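Local atomic coordinates of PilM (Pseudomonas aeruginosa, PDB entry 3HG9), a protein that is of unknown function but probably takes part in the assembly or working of pili, the thin filaments that bacteria extend from their surface. Residues Asp13-Ser18 against Arg52-Leu57; Arg17-Tyr22 against Ala68-Pro73; Arg23-Glu28 against Gly46-Phe51; Asn95-Leu98 against Gly104-Ala107. One frame throughout, in Å; residues are numbered along the deposited sequence.

Interaction 1. Residues Asp13-Ser18 against Arg52-Leu57; sequences DTLARS and RKPVRL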
loop_
_atom_site.group_PDB
_atom_site.type_symbol
_atom_site.label_atom_id
_atom_site.label_comp_id
_atom_site.label_asym_id
_atom_site.label_seq_id
_atom_site.Cartn_x
_atom_site.Cartn_y
_atom_site.Cartn_z
ATOM N N ASP B 13 -0.393 -15.072 14.102
ATOM C CA ASP B 13 -0.931 -14.987 12.768
ATOM C C ASP B 13 -2.464 -14.745 12.823
ATOM O O ASP B 13 -3.061 -14.086 11.926
ATOM C CB ASP B 13 -0.537 -16.275 12.065
ATOM C CG ASP B 13 0.941 -16.685 12.403
ATOM O OD1 ASP B 13 1.880 -15.985 11.907
ATOM O OD2 ASP B 13 1.154 -17.664 13.202
ATOM N N THR B 14 -3.082 -15.263 13.887
ATOM C CA THR B 14 -4.444 -14.950 14.215
ATOM C C THR B 14 -4.466 -13.484 14.674
ATOM O O THR B 14 -5.254 -12.652 14.245
ATOM C CB THR B 14 -4.855 -15.838 15.402
ATOM O OG1 THR B 14 -5.298 -17.115 14.940
ATOM C CG2 THR B 14 -5.979 -15.184 16.263
ATOM N N LEU B 15 -3.579 -13.135 15.554
ATOM C CA LEU B 15 -3.526 -11.772 15.956
ATOM C C LEU B 15 -3.271 -10.741 14.811
ATOM O O LEU B 15 -3.818 -9.616 14.835
ATOM C CB LEU B 15 -2.453 -11.675 17.021
ATOM C CG LEU B 15 -2.421 -10.297 17.646
ATOM C CD1 LEU B 15 -3.758 -10.022 18.301
ATOM C CD2 LEU B 15 -1.232 -10.147 18.659
ATOM N N ALA B 16 -2.401 -11.094 13.858
ATOM C CA ALA B 16 -2.078 -10.209 12.736
ATOM C C ALA B 16 -3.300 -10.033 11.844
ATOM O O ALA B 16 -3.643 -8.917 11.483
ATOM C CB ALA B 16 -0.902 -10.797 11.923
ATOM N N ARG B 17 -3.938 -11.149 11.510
ATOM C CA ARG B 17 -5.261 -11.199 10.917
ATOM C C ARG B 17 -6.374 -10.324 11.623
ATOM O O ARG B 17 -7.102 -9.574 10.938
ATOM C CB ARG B 17 -5.684 -12.684 10.776
ATOM C CG ARG B 17 -5.211 -13.354 9.425
ATOM C CD ARG B 17 -5.810 -14.776 9.231
ATOM N NE ARG B 17 -6.279 -15.150 7.871
ATOM C CZ ARG B 17 -5.514 -15.665 6.893
ATOM N NH1 ARG B 17 -4.212 -15.885 7.086
ATOM N NH2 ARG B 17 -6.034 -15.957 5.693
ATOM N N SER B 18 -6.477 -10.374 12.951
ATOM C CA SER B 18 -7.407 -9.487 13.686
ATOM C C SER B 18 -7.013 -8.002 13.498
ATOM O O SER B 18 -7.845 -7.147 13.148
ATOM C CB SER B 18 -7.388 -9.841 15.193
ATOM O OG SER B 18 -7.594 -11.253 15.388
ATOM N N ARG B 52 -14.044 -10.223 19.630
ATOM C CA ARG B 52 -13.763 -9.622 20.943
ATOM C C ARG B 52 -12.392 -8.950 20.768
ATOM O O ARG B 52 -11.347 -9.609 20.858
ATOM C CB ARG B 52 -13.667 -10.725 22.017
ATOM C CG ARG B 52 -14.933 -10.940 23.006
ATOM C CD ARG B 52 -14.803 -10.102 24.357
ATOM N NE ARG B 52 -15.573 -8.814 24.435
ATOM C CZ ARG B 52 -15.204 -7.605 23.950
ATOM N NH1 ARG B 52 -14.046 -7.426 23.310
ATOM N NH2 ARG B 52 -15.999 -6.551 24.118
ATOM N N LYS B 53 -12.360 -7.660 20.436
ATOM C CA LYS B 53 -11.083 -7.025 20.164
ATOM C C LYS B 53 -10.229 -7.199 21.412
ATOM O O LYS B 53 -10.762 -7.119 22.512
ATOM C CB LYS B 53 -11.266 -5.533 19.801
ATOM C CG LYS B 53 -9.993 -4.792 19.240
ATOM C CD LYS B 53 -9.237 -4.012 20.333
ATOM C CE LYS B 53 -9.870 -2.642 20.645
ATOM N NZ LYS B 53 -11.203 -2.622 21.307
ATOM N N PRO B 54 -8.923 -7.479 21.232
ATOM C CA PRO B 54 -8.023 -7.522 22.347
ATOM C C PRO B 54 -7.299 -6.228 22.441
ATOM O O PRO B 54 -6.342 -6.002 21.669
ATOM C CB PRO B 54 -6.998 -8.558 21.943
ATOM C CG PRO B 54 -7.082 -8.648 20.478
ATOM C CD PRO B 54 -8.313 -8.013 20.010
ATOM N N VAL B 55 -7.667 -5.354 23.366
ATOM C CA VAL B 55 -6.709 -4.298 23.529
ATOM C C VAL B 55 -5.463 -5.140 23.916
ATOM O O VAL B 55 -5.537 -6.052 24.787
ATOM C CB VAL B 55 -7.147 -3.281 24.512
ATOM C CG1 VAL B 55 -6.892 -1.906 23.899
ATOM C CG2 VAL B 55 -8.623 -3.497 24.852
ATOM N N ARG B 56 -4.309 -4.866 23.321
ATOM C CA ARG B 56 -3.852 -3.557 22.889
ATOM C C ARG B 56 -4.067 -3.189 21.392
ATOM O O ARG B 56 -3.445 -2.235 20.924
ATOM C CB ARG B 56 -2.375 -3.453 23.271
ATOM C CG ARG B 56 -1.574 -4.828 23.481
ATOM C CD ARG B 56 -2.134 -6.228 22.845
ATOM N NE ARG B 56 -2.737 -6.937 23.946
ATOM C CZ ARG B 56 -2.099 -7.801 24.718
ATOM N NH1 ARG B 56 -0.833 -8.110 24.413
ATOM N NH2 ARG B 56 -2.744 -8.376 25.784
ATOM N N LEU B 57 -4.967 -3.881 20.675
ATOM C CA LEU B 57 -5.356 -3.465 19.285
ATOM C C LEU B 57 -6.016 -2.113 19.286
ATOM O O LEU B 57 -7.217 -1.951 19.640
ATOM C CB LEU B 57 -6.330 -4.429 18.586
ATOM C CG LEU B 57 -6.112 -4.756 17.108
ATOM C CD1 LEU B 57 -7.274 -5.666 16.609
ATOM C CD2 LEU B 57 -5.820 -3.612 16.163
#

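Interaction 2. Residues Arg17-Tyr22 against Ala68-Pro73; sequences RSLLLY and AFIASP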
loop_
_atom_site.group_PDB
_atom_site.type_symbol
_atom_site.label_atom_id
_atom_site.label_comp_id
_atom_site.label_asym_id
_atom_site.label_seq_id
_atom_site.Cartn_x
_atom_site.Cartn_y
_atom_site.Cartn_z
ATOM N N ARG B 17 -3.938 -11.149 11.510
ATOM C CA ARG B 17 -5.261 -11.199 10.917
ATOM C C ARG B 17 -6.374 -10.324 11.623
ATOM O O ARG B 17 -7.102 -9.574 10.938
ATOM C CB ARG B 17 -5.684 -12.684 10.776
ATOM C CG ARG B 17 -5.211 -13.354 9.425
ATOM C CD ARG B 17 -5.810 -14.776 9.231
ATOM N NE ARG B 17 -6.279 -15.150 7.871
ATOM C CZ ARG B 17 -5.514 -15.665 6.893
ATOM N NH1 ARG B 17 -4.212 -15.885 7.086
ATOM N NH2 ARG B 17 -6.034 -15.957 5.693
ATOM N N SER B 18 -6.477 -10.374 12.951
ATOM C CA SER B 18 -7.407 -9.487 13.686
ATOM C C SER B 18 -7.013 -8.002 13.498
ATOM O O SER B 18 -7.845 -7.147 13.148
ATOM C CB SER B 18 -7.388 -9.841 15.193
ATOM O OG SER B 18 -7.594 -11.253 15.388
ATOM N N LEU B 19 -5.738 -7.696 13.704
ATOM C CA LEU B 19 -5.284 -6.396 13.340
ATOM C C LEU B 19 -5.799 -5.995 11.921
ATOM O O LEU B 19 -6.436 -4.942 11.749
ATOM C CB LEU B 19 -3.759 -6.363 13.406
ATOM C CG LEU B 19 -3.245 -4.926 13.233
ATOM C CD1 LEU B 19 -2.017 -4.748 14.147
ATOM C CD2 LEU B 19 -2.833 -4.585 11.791
ATOM N N LEU B 20 -5.535 -6.826 10.910
ATOM C CA LEU B 20 -5.836 -6.402 9.512
ATOM C C LEU B 20 -7.321 -6.160 9.398
ATOM O O LEU B 20 -7.816 -5.170 8.769
ATOM C CB LEU B 20 -5.398 -7.466 8.506
ATOM C CG LEU B 20 -3.919 -7.347 8.558
ATOM C CD1 LEU B 20 -3.221 -8.301 7.628
ATOM C CD2 LEU B 20 -3.529 -5.848 8.309
ATOM N N LEU B 21 -8.040 -7.044 10.056
ATOM C CA LEU B 21 -9.461 -6.965 10.016
ATOM C C LEU B 21 -9.979 -5.688 10.695
ATOM O O LEU B 21 -10.948 -5.075 10.222
ATOM C CB LEU B 21 -9.981 -8.190 10.707
ATOM C CG LEU B 21 -11.466 -8.329 10.776
ATOM C CD1 LEU B 21 -11.609 -9.805 11.075
ATOM C CD2 LEU B 21 -12.079 -7.431 11.879
ATOM N N TYR B 22 -9.357 -5.291 11.806
ATOM C CA TYR B 22 -9.789 -4.053 12.547
ATOM C C TYR B 22 -9.438 -2.853 11.705
ATOM O O TYR B 22 -10.255 -1.949 11.477
ATOM C CB TYR B 22 -9.025 -3.948 13.828
ATOM C CG TYR B 22 -9.366 -2.798 14.725
ATOM C CD1 TYR B 22 -10.413 -2.883 15.625
ATOM C CD2 TYR B 22 -8.541 -1.664 14.772
ATOM C CE1 TYR B 22 -10.713 -1.772 16.514
ATOM C CE2 TYR B 22 -8.803 -0.576 15.655
ATOM C CZ TYR B 22 -9.880 -0.630 16.497
ATOM O OH TYR B 22 -10.092 0.427 17.353
ATOM N N ALA B 68 -3.845 1.040 12.474
ATOM C CA ALA B 68 -4.218 0.121 13.547
ATOM C C ALA B 68 -2.921 -0.368 14.167
ATOM O O ALA B 68 -2.010 -0.704 13.403
ATOM C CB ALA B 68 -5.027 -1.079 12.956
ATOM N N PHE B 69 -2.791 -0.376 15.499
ATOM C CA PHE B 69 -1.502 -0.690 16.098
ATOM C C PHE B 69 -1.534 -1.430 17.413
ATOM O O PHE B 69 -2.329 -1.129 18.292
ATOM C CB PHE B 69 -0.658 0.574 16.282
ATOM C CG PHE B 69 -1.357 1.702 16.996
ATOM C CD1 PHE B 69 -1.162 1.906 18.373
ATOM C CD2 PHE B 69 -2.172 2.598 16.271
ATOM C CE1 PHE B 69 -1.785 2.954 19.033
ATOM C CE2 PHE B 69 -2.825 3.661 16.908
ATOM C CZ PHE B 69 -2.632 3.850 18.321
ATOM N N ILE B 70 -0.660 -2.418 17.529
ATOM C CA ILE B 70 -0.390 -3.026 18.814
ATOM C C ILE B 70 0.783 -2.313 19.446
ATOM O O ILE B 70 1.919 -2.412 18.990
ATOM C CB ILE B 70 -0.234 -4.554 18.768
ATOM C CG1 ILE B 70 -1.611 -5.174 18.973
ATOM C CG2 ILE B 70 0.601 -5.089 19.955
ATOM C CD1 ILE B 70 -2.424 -5.329 17.729
ATOM N N ALA B 71 0.436 -1.587 20.509
ATOM C CA ALA B 71 1.298 -0.671 21.254
ATOM C C ALA B 71 2.642 -1.265 21.732
ATOM O O ALA B 71 3.689 -0.553 21.697
ATOM C CB ALA B 71 0.500 -0.037 22.428
ATOM N N SER B 72 2.663 -2.520 22.174
ATOM C CA SER B 72 3.961 -3.142 22.430
ATOM C C SER B 72 3.955 -4.630 22.061
ATOM O O SER B 72 3.354 -5.481 22.755
ATOM C CB SER B 72 4.520 -2.817 23.847
ATOM O OG SER B 72 3.522 -2.865 24.870
ATOM N N PRO B 73 4.661 -4.944 20.977
ATOM C CA PRO B 73 4.330 -6.114 20.180
ATOM C C PRO B 73 4.818 -7.381 20.819
ATOM O O PRO B 73 5.676 -7.315 21.694
ATOM C CB PRO B 73 5.099 -5.874 18.876
ATOM C CG PRO B 73 6.330 -5.126 19.329
ATOM C CD PRO B 73 5.948 -4.347 20.593
#

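Interaction 3. Residues Arg23-Glu28 against Gly46-Phe51; sequences RSRLAE and GLPAWF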
loop_
_atom_site.group_PDB
_atom_site.type_symbol
_atom_site.label_atom_id
_atom_site.label_comp_id
_atom_site.label_asym_id
_atom_site.label_seq_id
_atom_site.Cartn_x
_atom_site.Cartn_y
_atom_site.Cartn_z
ATOM N N ARG B 23 -8.212 -2.890 11.198
ATOM C CA ARG B 23 -7.754 -1.867 10.277
ATOM C C ARG B 23 -8.796 -1.534 9.191
ATOM O O ARG B 23 -9.077 -0.347 8.877
ATOM C CB ARG B 23 -6.411 -2.255 9.601
ATOM C CG ARG B 23 -5.852 -1.056 8.789
ATOM C CD ARG B 23 -4.530 -1.305 8.171
ATOM N NE ARG B 23 -4.647 -1.986 6.876
ATOM C CZ ARG B 23 -3.631 -2.173 6.033
ATOM N NH1 ARG B 23 -2.437 -1.706 6.365
ATOM N NH2 ARG B 23 -3.801 -2.842 4.861
ATOM N N SER B 24 -9.365 -2.559 8.591
ATOM C CA SER B 24 -10.238 -2.277 7.473
ATOM C C SER B 24 -11.521 -1.624 7.901
ATOM O O SER B 24 -12.095 -0.842 7.136
ATOM C CB SER B 24 -10.517 -3.558 6.709
ATOM O OG SER B 24 -9.375 -3.920 6.020
ATOM N N ARG B 25 -11.997 -1.961 9.097
ATOM C CA ARG B 25 -13.155 -1.249 9.715
ATOM C C ARG B 25 -12.915 0.212 9.962
ATOM O O ARG B 25 -13.814 1.002 9.832
ATOM C CB ARG B 25 -13.536 -1.885 11.032
ATOM C CG ARG B 25 -13.997 -3.285 10.841
ATOM C CD ARG B 25 -15.135 -3.328 9.845
ATOM N NE ARG B 25 -15.706 -4.667 9.812
ATOM C CZ ARG B 25 -16.776 -5.004 9.104
ATOM N NH1 ARG B 25 -17.397 -4.078 8.369
ATOM N NH2 ARG B 25 -17.216 -6.266 9.138
ATOM N N LEU B 26 -11.713 0.575 10.376
ATOM C CA LEU B 26 -11.300 1.987 10.319
ATOM C C LEU B 26 -11.198 2.500 8.874
ATOM O O LEU B 26 -11.738 3.553 8.595
ATOM C CB LEU B 26 -9.953 2.196 10.969
ATOM C CG LEU B 26 -9.751 1.891 12.438
ATOM C CD1 LEU B 26 -8.241 1.916 12.641
ATOM C CD2 LEU B 26 -10.460 2.954 13.315
ATOM N N ALA B 27 -10.514 1.793 7.955
ATOM C CA ALA B 27 -10.341 2.334 6.601
ATOM C C ALA B 27 -11.683 2.896 6.207
ATOM O O ALA B 27 -11.772 4.025 5.755
ATOM C CB ALA B 27 -9.912 1.281 5.587
ATOM N N GLU B 28 -12.739 2.124 6.415
ATOM C CA GLU B 28 -13.935 2.386 5.641
ATOM C C GLU B 28 -14.900 3.300 6.344
ATOM O O GLU B 28 -15.633 4.044 5.707
ATOM C CB GLU B 28 -14.603 1.091 5.204
ATOM C CG GLU B 28 -14.090 0.550 3.838
ATOM C CD GLU B 28 -14.622 -0.848 3.571
ATOM O OE1 GLU B 28 -14.566 -1.344 2.413
ATOM O OE2 GLU B 28 -15.124 -1.467 4.542
ATOM N N GLY B 46 -18.453 -1.354 13.651
ATOM C CA GLY B 46 -19.488 -2.298 13.163
ATOM C C GLY B 46 -18.896 -3.683 13.081
ATOM O O GLY B 46 -19.209 -4.493 12.179
ATOM N N LEU B 47 -17.992 -3.931 14.019
ATOM C CA LEU B 47 -17.201 -5.145 14.002
ATOM C C LEU B 47 -18.114 -6.371 14.130
ATOM O O LEU B 47 -19.286 -6.257 14.553
ATOM C CB LEU B 47 -16.147 -5.086 15.126
ATOM C CG LEU B 47 -15.023 -4.086 14.905
ATOM C CD1 LEU B 47 -14.305 -3.874 16.137
ATOM C CD2 LEU B 47 -14.063 -4.641 13.870
ATOM N N PRO B 48 -17.599 -7.543 13.721
ATOM C CA PRO B 48 -18.359 -8.787 13.853
ATOM C C PRO B 48 -18.770 -9.125 15.285
ATOM O O PRO B 48 -18.066 -8.797 16.246
ATOM C CB PRO B 48 -17.392 -9.867 13.317
ATOM C CG PRO B 48 -16.175 -9.100 12.690
ATOM C CD PRO B 48 -16.501 -7.637 12.719
ATOM N N ALA B 49 -19.904 -9.824 15.375
ATOM C CA ALA B 49 -20.499 -10.269 16.595
ATOM C C ALA B 49 -19.431 -10.944 17.409
ATOM O O ALA B 49 -19.092 -10.484 18.527
ATOM C CB ALA B 49 -21.683 -11.240 16.299
ATOM N N TRP B 50 -18.888 -12.008 16.808
ATOM C CA TRP B 50 -17.923 -12.913 17.474
ATOM C C TRP B 50 -16.612 -12.254 17.920
ATOM O O TRP B 50 -15.989 -12.690 18.891
ATOM C CB TRP B 50 -17.554 -14.052 16.534
ATOM C CG TRP B 50 -17.416 -13.696 15.046
ATOM C CD1 TRP B 50 -18.397 -13.799 14.066
ATOM C CD2 TRP B 50 -16.211 -13.296 14.353
ATOM N NE1 TRP B 50 -17.871 -13.462 12.819
ATOM C CE2 TRP B 50 -16.542 -13.131 12.976
ATOM C CE3 TRP B 50 -14.885 -13.030 14.768
ATOM C CZ2 TRP B 50 -15.592 -12.725 12.019
ATOM C CZ3 TRP B 50 -13.954 -12.620 13.822
ATOM C CH2 TRP B 50 -14.307 -12.496 12.455
ATOM N N PHE B 51 -16.184 -11.229 17.176
ATOM C CA PHE B 51 -14.922 -10.548 17.430
ATOM C C PHE B 51 -14.969 -9.829 18.745
ATOM O O PHE B 51 -15.816 -8.927 18.921
ATOM C CB PHE B 51 -14.698 -9.517 16.342
ATOM C CG PHE B 51 -13.305 -9.054 16.229
ATOM C CD1 PHE B 51 -12.320 -9.915 15.753
ATOM C CD2 PHE B 51 -12.959 -7.733 16.543
ATOM C CE1 PHE B 51 -11.033 -9.495 15.631
ATOM C CE2 PHE B 51 -11.610 -7.290 16.460
ATOM C CZ PHE B 51 -10.668 -8.161 15.975
#

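Interaction 4. Residues Asn95-Leu98 against Gly104-Ala107; sequences NGQL and GATA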
loop_
_atom_site.group_PDB
_atom_site.type_symbol
_atom_site.label_atom_id
_atom_site.label_comp_id
_atom_site.label_asym_id
_atom_site.label_seq_id
_atom_site.Cartn_x
_atom_site.Cartn_y
_atom_site.Cartn_z
ATOM N N ASN B 95 16.665 8.913 -8.759
ATOM C CA ASN B 95 17.267 7.635 -9.044
ATOM C C ASN B 95 17.994 6.929 -7.969
ATOM O O ASN B 95 19.010 7.413 -7.427
ATOM C CB ASN B 95 17.937 7.614 -10.413
ATOM C CG ASN B 95 16.922 7.727 -11.504
ATOM O OD1 ASN B 95 16.298 6.745 -11.891
ATOM N ND2 ASN B 95 16.667 8.951 -11.929
ATOM N N GLY B 96 17.406 5.776 -7.661
ATOM C CA GLY B 96 17.740 4.974 -6.493
ATOM C C GLY B 96 16.530 5.032 -5.569
ATOM O O GLY B 96 16.500 4.333 -4.491
ATOM N N GLN B 97 15.533 5.853 -5.984
ATOM C CA GLN B 97 14.398 6.236 -5.100
ATOM C C GLN B 97 12.992 6.327 -5.755
ATOM O O GLN B 97 12.861 6.530 -6.999
ATOM C CB GLN B 97 14.681 7.601 -4.430
ATOM C CG GLN B 97 16.077 7.774 -3.849
ATOM C CD GLN B 97 16.083 7.554 -2.354
ATOM O OE1 GLN B 97 16.131 6.405 -1.861
ATOM N NE2 GLN B 97 16.008 8.669 -1.603
ATOM N N LEU B 98 11.955 6.240 -4.897
ATOM C CA LEU B 98 10.566 6.480 -5.279
ATOM C C LEU B 98 9.986 7.602 -4.457
ATOM O O LEU B 98 9.585 7.417 -3.315
ATOM C CB LEU B 98 9.713 5.236 -5.062
ATOM C CG LEU B 98 8.269 5.304 -5.556
ATOM C CD1 LEU B 98 8.384 5.165 -7.023
ATOM C CD2 LEU B 98 7.289 4.216 -4.966
ATOM N N GLY B 104 7.501 11.072 1.678
ATOM C CA GLY B 104 8.831 11.447 1.222
ATOM C C GLY B 104 9.355 10.565 0.083
ATOM O O GLY B 104 8.590 10.086 -0.765
ATOM N N ALA B 105 10.680 10.358 0.101
ATOM C CA ALA B 105 11.400 9.502 -0.814
ATOM C C ALA B 105 11.597 8.174 -0.161
ATOM O O ALA B 105 12.301 8.077 0.819
ATOM C CB ALA B 105 12.732 10.105 -1.122
ATOM N N THR B 106 10.974 7.149 -0.721
ATOM C CA THR B 106 11.040 5.795 -0.214
ATOM C C THR B 106 12.000 4.992 -1.122
ATOM O O THR B 106 11.763 4.834 -2.347
ATOM C CB THR B 106 9.606 5.150 -0.110
ATOM O OG1 THR B 106 9.097 4.842 -1.416
ATOM C CG2 THR B 106 8.600 6.073 0.528
ATOM N N ALA B 107 13.100 4.536 -0.513
ATOM C CA ALA B 107 14.223 3.906 -1.205
ATOM C C ALA B 107 13.940 2.453 -1.534
ATOM O O ALA B 107 13.772 1.643 -0.590
ATOM C CB ALA B 107 15.467 3.982 -0.330
#

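Interaction 1. Residues Asp13-Ser18 against Arg52-Leu57
Leu-15 meets Pro-54 through its far branch, the CD1 methyl lying 4.2 Å from Pro-54 CG. Leu-15 leaves the helix at a slant, but with CG anti to the backbone N (chi1 -173°) its end swings across to the proline ring. A proline suits this partly exposed spot, since its rigid ring offers carbon and has no N-H to satisfy. One turn along the helix from Leu-15, the backbone at Ser-18 receives the CD1 methyl of Leu-57, 3.8 Å from Ser-18 O, with Ser-18 CB also close by. Here an irregular run of chain is laid against helix 12-31 just before strand 57-62; a backbone bond from Leu-57 N to Pro-54 O, 2.7 Å long, closes a turn at its end. Ser-18 can sit beside a methyl because its hydroxyl is turned back along the helix: OG donates to Thr-14 O at 3.0 Å, coming from above the carbonyl plane. The same oxygen accepts the helical bond of Ser-18 N, so two donors hold it. Leu-57 is buried further by Leu-19 and Tyr-22 of the helix and by Ile-70.

Interaction 2. Residues Arg17-Tyr22 against Ala68-Pro73
Leu-19 presses into the angle between Ala-68 and Ile-70, and this is where the packing is closest. Its CD1 methyl comes 3.7 Å from the CD1 methyl of Ile-70, the two side chains meeting at a slant, while its CG lies 4.2 Å from Ala-68 CB. Ile-70 starts off to one side of the helix, and it is the long CG1 branch, ending in CD1, that comes back to make the touch. One helical turn after Leu-19, Tyr-22 has CG anti to its N (chi1 -178°), which carries the ring out toward the strand. It meets Ala-68 edge-on, with Ala-68 CB in the ring plane and 4.0 Å from Tyr-22 CD2, so one small methyl meets both an aromatic edge and a leucine. The helix lies along one strand of a beta hairpin (57-62 with 65-70), running roughly antiparallel to it (150°), and the axes come within 8.3 Å. Alanine fits such a close approach because it fills little of the gap. The contact thins out past Ile-70, where the chain leaves the strand and Ala-71 to Pro-73 curve away from the helix; on the helix, Arg-17 lies at the exposed surface. The strand is paired within its own hairpin, Phe-69 with Gln-58, and Ala-68, Phe-69 and Ile-70 also form an antiparallel ladder with a strand of the second subunit; Phe-69, pointing away from the helix, packs on Ile-114 of that subunit.

Interaction 3. Residues Arg23-Glu28 against Gly46-Phe51
The carbonyl oxygen of Gly-46 stands over the guanidinium of Arg-25, 3.9 Å above the plane and close to its centre. Because it meets the face, with Gly-46 O 4.0 Å from Arg-25 CZ, the attraction is probably a general one between a positive group and a carbonyl dipole, not a directed hydrogen bond. Glycine suits the position: its phi of 86° is reached more easily without a side chain. Arg-25 gets there by bending at chi2 (-55°), which brings its chain alongside Leu-47. The two side chains run past each other in opposite senses, and Arg-25 CG is modelled 3.3 Å from Leu-47 CD2, shorter than such carbons normally approach, so the spacing is doubtful. The carbon stem of the arginine serves as an apolar surface while its charged end goes on toward the loop, where Arg-25 NH2 lies 3.9 Å from Pro-48 CD. Pro-48 sets its CB over one face of the Trp-50 ring, toward the rim. The loop lies along helix 12-31 near the surface, with Leu-47 on Leu-21 and Tyr-22 and Phe-51 on Ser-18, whereas Arg-23 packs on Ala-68 of strand 65-70 and forms a salt bridge to Asp-88 of the second subunit.

Interaction 4. Residues Asn95-Leu98 against Gly104-Ala107
Leu-98 and Thr-106 form an antiparallel hydrogen-bonded pair, joined by two backbone bonds: Leu-98 N to Thr-106 O at 2.9 Å and the straighter Thr-106 N to Leu-98 O at 3.0 Å, with an N-H...O angle of 169°. The threonine adds a third bond. Its OG1 stands between the backbone N and the carbonyl carbon (chi1 73°), which turns it to the neighbouring strand, and it donates to Leu-98 O at 3.2 Å. That oxygen therefore holds two donors from one residue: the hydroxyl lies in the carbonyl plane on a lone pair, while the N-H comes from above the plane. A beta-branched threonine suits an extended strand, and here its buried hydroxyl has a partner. These strands, 97-100 and 104-106, make a beta hairpin, and 104-106 is an outermost strand of a four-stranded antiparallel sheet within the chain. Leu-98 and Thr-106 lie side by side on one face, with Leu-98 CB 3.7 Å from Thr-106 OG1; Leu-98 continues the apolar layer there, touching Val-120, Val-122 and Ile-108. The side chain of Gln-97 reaches toward Ala-105 and Ala-107, but its end is uncertain in the model. Gly-96 lies in the turn between strands 88-94 and 97-100, with a positive phi that a residue with a side chain would find strained.

Overall arrangement
Interactions 1, 2 and 3 all use helix 12-31 and follow one another along it. Interaction 2 is the core one, wholly buried and apolar; interaction 1 adjoins it through Leu-57 and is only partly buried. Interaction 3 lies at the surface, where an arginine's carbon stem and charge replace methyl packing. It still touches both others through its loop side chains. Interaction 4 stands apart, its centre about 27 Å from that of interaction 2 and on the other side of the chain's centre. It joins neighbouring strands through hydrogen bonds across the pair, which the three helix contacts lack.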